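Local coordinates for cell division control protein 4 (Saccharomyces cerevisiae, PDB 3V7D) that recognises phosphorylated targets such as the CDK inhibitor Sic1 as the substrate-binding subunit of an SCF E3 ubiquitin ligase, at residues Leu59-Glu63 and Asn64-Pro68. The protein carries 1 engineered substitution. Sequence-based numbering, arbitrary orientation.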
loop_
_atom_site.group_PDB
_atom_site.type_symbol
_atom_site.label_atom_id
_atom_site.label_comp_id
_atom_site.label_asym_id
_atom_site.label_seq_id
_atom_site.Cartn_x
_atom_site.Cartn_y
_atom_site.Cartn_z
ATOM N N LEU B 59 1.861 -2.073 13.357
ATOM C CA LEU B 59 0.415 -2.119 13.132
ATOM C C LEU B 59 0.044 -1.555 11.762
ATOM O O LEU B 59 -0.758 -2.149 11.037
ATOM C CB LEU B 59 -0.336 -1.373 14.241
ATOM C CG LEU B 59 -0.453 -2.105 15.580
ATOM C CD1 LEU B 59 -1.045 -1.207 16.647
ATOM C CD2 LEU B 59 -1.292 -3.362 15.416
ATOM N N LEU B 60 0.638 -0.412 11.415
ATOM C CA LEU B 60 0.419 0.209 10.110
ATOM C C LEU B 60 0.838 -0.722 8.973
ATOM O O LEU B 60 0.134 -0.849 7.969
ATOM C CB LEU B 60 1.168 1.542 10.011
ATOM C CG LEU B 60 0.520 2.732 10.723
ATOM C CD1 LEU B 60 1.545 3.829 10.979
ATOM C CD2 LEU B 60 -0.636 3.276 9.905
ATOM N N ILE B 61 1.980 -1.378 9.140
ATOM C CA ILE B 61 2.454 -2.328 8.144
ATOM C C ILE B 61 1.559 -3.565 8.089
ATOM O O ILE B 61 1.246 -4.061 7.008
ATOM C CB ILE B 61 3.912 -2.742 8.408
ATOM C CG1 ILE B 61 4.847 -1.557 8.169
ATOM C CG2 ILE B 61 4.322 -3.919 7.522
ATOM C CD1 ILE B 61 6.291 -1.848 8.539
ATOM N N SER B 62 1.130 -4.048 9.252
ATOM C CA SER B 62 0.358 -5.290 9.309
ATOM C C SER B 62 -1.033 -5.146 8.689
ATOM O O SER B 62 -1.622 -6.130 8.253
ATOM C CB SER B 62 0.249 -5.814 10.747
ATOM O OG SER B 62 -0.543 -4.954 11.551
ATOM N N GLU B 63 -1.552 -3.922 8.652
ATOM C CA GLU B 63 -2.850 -3.671 8.040
ATOM C C GLU B 63 -2.713 -3.172 6.597
ATOM O O GLU B 63 -3.696 -2.735 5.990
ATOM C CB GLU B 63 -3.645 -2.658 8.870
ATOM C CG GLU B 63 -4.032 -3.152 10.259
ATOM C CD GLU B 63 -5.074 -4.258 10.225
ATOM O OE1 GLU B 63 -5.886 -4.282 9.281
ATOM O OE2 GLU B 63 -5.086 -5.101 11.145
ATOM N N ASN B 64 -1.496 -3.239 6.062
ATOM C CA ASN B 64 -1.197 -2.738 4.719
ATOM C C ASN B 64 -1.574 -1.279 4.505
ATOM O O ASN B 64 -2.007 -0.903 3.416
ATOM C CB ASN B 64 -1.889 -3.576 3.646
ATOM C CG ASN B 64 -1.664 -5.053 3.825
ATOM O OD1 ASN B 64 -2.605 -5.845 3.760
ATOM N ND2 ASN B 64 -0.416 -5.437 4.052
ATOM N N PHE B 65 -1.429 -0.458 5.536
ATOM C CA PHE B 65 -1.662 0.971 5.373
ATOM C C PHE B 65 -0.395 1.652 4.873
ATOM O O PHE B 65 -0.434 2.775 4.379
ATOM C CB PHE B 65 -2.138 1.601 6.683
ATOM C CG PHE B 65 -3.496 1.127 7.123
ATOM C CD1 PHE B 65 -4.497 0.896 6.196
ATOM C CD2 PHE B 65 -3.767 0.906 8.466
ATOM C CE1 PHE B 65 -5.747 0.457 6.597
ATOM C CE2 PHE B 65 -5.014 0.472 8.874
ATOM C CZ PHE B 65 -6.005 0.242 7.936
ATOM N N VAL B 66 0.731 0.961 5.005
ATOM C CA VAL B 66 2.009 1.474 4.534
ATOM C C VAL B 66 2.962 0.308 4.328
ATOM O O VAL B 66 2.778 -0.759 4.911
ATOM C CB VAL B 66 2.623 2.477 5.541
ATOM C CG1 VAL B 66 3.304 1.741 6.693
ATOM C CG2 VAL B 66 3.604 3.406 4.848
ATOM N N SER B 67 3.964 0.499 3.480
ATOM C CA SER B 67 5.004 -0.504 3.286
ATOM C C SER B 67 6.262 -0.008 3.979
ATOM O O SER B 67 6.358 1.174 4.300
ATOM C CB SER B 67 5.275 -0.701 1.792
ATOM O OG SER B 67 5.849 0.464 1.223
ATOM N N PRO B 68 7.226 -0.909 4.227
ATOM C CA PRO B 68 8.513 -0.472 4.779
ATOM C C PRO B 68 9.159 0.635 3.944
ATOM O O PRO B 68 9.689 1.596 4.506
ATOM C CB PRO B 68 9.362 -1.741 4.719
ATOM C CG PRO B 68 8.371 -2.849 4.850
ATOM C CD PRO B 68 7.132 -2.379 4.138
HETATM O O HOH W 1 2.405 -3.465 4.417
#
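Ile61 O is gripped twice: Asn64 N donates to it at 3.0 Å from above the carbonyl plane, and a water donates from 2.9 Å away. The same water donates to Val66 O, bridging the last helical turn to the loop, and weakly accepts from Asn64 ND2. From the next residue, Phe65 N reaches back to Leu60 O at 2.9 Å, nearly in line with the C=O. The Phe65 side chain, its CG anti to the carbonyl carbon (chi1 -66°), lies alongside that of Glu63, whose CB sits over one ring face, offset toward the rim, in a CH-pi contact 3.8 Å from the centroid. The Glu63 carboxylate, turned 38° from the ring plane, is salt-bridged through OE1 to Arg420. Leu60 CD2 comes obliquely to the ring and meets Phe65 CB at 3.9 Å, while Val66 CG1 touches both Leu60 CB and Ile61 CG1. Were Phe65 an alanine, Glu63 CB would probably lose its aromatic cover. With Asn64 at positive phi (55°) as the C-prime residue, the two nested backbone bonds form a Schellman motif, closing helix 53-62 of the F-box, with Asn64 in the loop that follows touching Asp403 and Asn404 of the WD40 propeller.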